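Local coordinates for protein ORF48 (Lactococcus phage TP901-1, PDB 3UH8) that forms part of the phage baseplate, through which the virus probably attaches to its host, this portion being its immunoglobulin-like N-terminal domain, at residues F98-Q103 with F112-F117. Sequence-based numbering, arbitrary orientation.
Sequences FSFRKQ and FSTRTF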
loop_
_atom_site.group_PDB
_atom_site.type_symbol
_atom_site.label_atom_id
_atom_site.label_comp_id
_atom_site.label_asym_id
_atom_site.label_seq_id
_atom_site.Cartn_x
_atom_site.Cartn_y
_atom_site.Cartn_z
ATOM N N PHE A 98 -3.917 2.352 0.736
ATOM C CA PHE A 98 -3.231 2.623 1.997
ATOM C C PHE A 98 -4.035 3.577 2.864
ATOM O O PHE A 98 -4.421 4.648 2.402
ATOM C CB PHE A 98 -1.803 3.143 1.773
ATOM C CG PHE A 98 -0.854 2.096 1.244
ATOM C CD1 PHE A 98 -0.309 1.137 2.093
ATOM C CD2 PHE A 98 -0.517 2.054 -0.098
ATOM C CE1 PHE A 98 0.549 0.151 1.599
ATOM C CE2 PHE A 98 0.352 1.076 -0.591
ATOM C CZ PHE A 98 0.878 0.129 0.262
ATOM N N SER A 99 -4.301 3.170 4.113
ATOM C CA SER A 99 -5.049 3.939 5.106
ATOM C C SER A 99 -4.099 4.379 6.223
ATOM O O SER A 99 -3.332 3.562 6.733
ATOM C CB SER A 99 -6.197 3.103 5.661
ATOM O OG SER A 99 -6.821 3.719 6.775
ATOM N N PHE A 100 -4.140 5.671 6.583
ATOM C CA PHE A 100 -3.272 6.261 7.605
ATOM C C PHE A 100 -4.078 6.516 8.860
ATOM O O PHE A 100 -5.087 7.225 8.817
ATOM C CB PHE A 100 -2.575 7.521 7.064
ATOM C CG PHE A 100 -1.755 7.248 5.821
ATOM C CD1 PHE A 100 -2.351 7.230 4.563
ATOM C CD2 PHE A 100 -0.398 6.963 5.911
ATOM C CE1 PHE A 100 -1.601 6.946 3.421
ATOM C CE2 PHE A 100 0.354 6.689 4.764
ATOM C CZ PHE A 100 -0.257 6.670 3.529
ATOM N N ARG A 101 -3.683 5.855 9.964
ATOM C CA ARG A 101 -4.437 5.866 11.217
ATOM C C ARG A 101 -3.655 6.256 12.470
ATOM O O ARG A 101 -2.437 6.087 12.533
ATOM C CB ARG A 101 -5.118 4.492 11.431
ATOM C CG ARG A 101 -5.667 3.872 10.147
ATOM C CD ARG A 101 -6.396 2.562 10.317
ATOM N NE ARG A 101 -6.923 2.123 9.026
ATOM C CZ ARG A 101 -7.533 0.963 8.806
ATOM N NH1 ARG A 101 -7.698 0.097 9.798
ATOM N NH2 ARG A 101 -7.977 0.658 7.595
ATOM N N LYS A 102 -4.388 6.755 13.486
ATOM C CA LYS A 102 -3.859 7.100 14.806
ATOM C C LYS A 102 -4.713 6.445 15.904
ATOM O O LYS A 102 -5.923 6.273 15.723
ATOM C CB LYS A 102 -3.684 8.626 14.974
ATOM C CG LYS A 102 -4.703 9.348 15.844
ATOM C CD LYS A 102 -4.943 10.748 15.325
ATOM C CE LYS A 102 -4.716 11.804 16.366
ATOM N NZ LYS A 102 -5.185 13.129 15.888
ATOM N N GLN A 103 -4.086 6.080 17.030
ATOM C CA GLN A 103 -4.737 5.406 18.142
ATOM C C GLN A 103 -5.325 6.308 19.195
ATOM O O GLN A 103 -4.666 7.220 19.704
ATOM C CB GLN A 103 -3.806 4.388 18.764
ATOM C CG GLN A 103 -4.126 2.998 18.312
ATOM C CD GLN A 103 -3.528 1.990 19.239
ATOM O OE1 GLN A 103 -2.351 2.064 19.587
ATOM N NE2 GLN A 103 -4.329 1.040 19.687
ATOM N N PHE A 112 -6.988 9.782 7.107
ATOM C CA PHE A 112 -7.073 9.883 5.646
ATOM C C PHE A 112 -6.525 8.604 4.992
ATOM O O PHE A 112 -5.875 7.793 5.660
ATOM C CB PHE A 112 -6.342 11.138 5.110
ATOM C CG PHE A 112 -4.855 10.990 4.901
ATOM C CD1 PHE A 112 -4.328 10.822 3.625
ATOM C CD2 PHE A 112 -3.979 11.014 5.977
ATOM C CE1 PHE A 112 -2.952 10.674 3.434
ATOM C CE2 PHE A 112 -2.601 10.878 5.782
ATOM C CZ PHE A 112 -2.100 10.699 4.513
ATOM N N SER A 113 -6.752 8.448 3.679
ATOM C CA SER A 113 -6.284 7.289 2.922
ATOM C C SER A 113 -5.937 7.640 1.485
ATOM O O SER A 113 -6.330 8.701 0.994
ATOM C CB SER A 113 -7.335 6.181 2.941
ATOM O OG SER A 113 -8.595 6.637 2.473
ATOM N N THR A 114 -5.201 6.742 0.811
ATOM C CA THR A 114 -4.864 6.894 -0.601
ATOM C C THR A 114 -6.059 6.377 -1.394
ATOM O O THR A 114 -6.944 5.712 -0.844
ATOM C CB THR A 114 -3.610 6.064 -0.993
ATOM O OG1 THR A 114 -3.902 4.666 -0.912
ATOM C CG2 THR A 114 -2.369 6.413 -0.181
ATOM N N ARG A 115 -6.064 6.641 -2.692
ATOM C CA ARG A 115 -7.106 6.127 -3.560
ATOM C C ARG A 115 -6.671 4.746 -4.010
ATOM O O ARG A 115 -5.477 4.440 -3.933
ATOM C CB ARG A 115 -7.337 7.084 -4.719
ATOM C CG ARG A 115 -8.085 8.318 -4.226
ATOM C CD ARG A 115 -8.203 9.413 -5.257
ATOM N NE ARG A 115 -8.668 8.905 -6.547
ATOM C CZ ARG A 115 -9.873 9.132 -7.055
ATOM N NH1 ARG A 115 -10.747 9.885 -6.399
ATOM N NH2 ARG A 115 -10.205 8.630 -8.237
ATOM N N THR A 116 -7.628 3.884 -4.407
ATOM C CA THR A 116 -7.304 2.516 -4.822
ATOM C C THR A 116 -6.350 2.461 -6.008
ATOM O O THR A 116 -6.332 3.362 -6.849
ATOM C CB THR A 116 -8.551 1.646 -5.065
ATOM O OG1 THR A 116 -9.283 2.137 -6.187
ATOM C CG2 THR A 116 -9.439 1.511 -3.842
ATOM N N PHE A 117 -5.537 1.412 -6.038
ATOM C CA PHE A 117 -4.582 1.124 -7.092
ATOM C C PHE A 117 -4.604 -0.374 -7.321
ATOM O O PHE A 117 -5.080 -1.130 -6.467
ATOM C CB PHE A 117 -3.171 1.610 -6.712
ATOM C CG PHE A 117 -2.468 0.821 -5.630
ATOM C CD1 PHE A 117 -2.681 1.111 -4.288
ATOM C CD2 PHE A 117 -1.567 -0.187 -5.953
ATOM C CE1 PHE A 117 -2.033 0.379 -3.288
ATOM C CE2 PHE A 117 -0.918 -0.916 -4.952
ATOM C CZ PHE A 117 -1.153 -0.626 -3.626
#
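Phe-100 and Phe-112 lie side by side on one face of the sheet, in the antiparallel pairing of strands 92-103 and 112-122 of the immunoglobulin-like, all-beta N-terminal domain of this baseplate protein. Phe-100 N donates to Phe-112 O at 2.9 Å, and two residues further along Thr-114 N reaches Phe-98 O at 2.7 Å, with Ser-99 and Ser-113 forming the non-hydrogen-bonded pair between them. After this bond the regular pairing stops, Thr-114 to Thr-116 being loop, and a side chain takes over: Phe-98 N gives its hydrogen to Thr-114 OG1 at 2.8 Å, nearly straight at 166°. The threonine's first torsion, 68°, sets OG1 between its own N and carbonyl carbon and turns CG2 to the rim of the Phe-100 ring.

The tight side is the aromatic one. The Phe-100 and Phe-112 rings are nearly parallel, planes 7° apart, but slid until they barely overlap: Phe-100 CD1 sits over the Phe-112 face toward its rim, 3.5 Å from Phe-112 CZ. Phe-45 and Leu-79 pack against Phe-100 too, while Lys-43 makes a cation-pi contact with Phe-112. Phe-98 and Phe-117 are more displaced still, their centroids 5.8 Å apart, and meet obliquely through Phe-98 CE2 and Phe-117 CE1.

The serine face is looser: the CB atoms of Ser-99 and Ser-113 are 4.3 Å apart, and Ser-113 is partly exposed. Here Arg-101, salt-bridged to Glu-66, sends NE to Ser-99 OG at 2.8 Å, with that oxygen lying in the guanidinium plane.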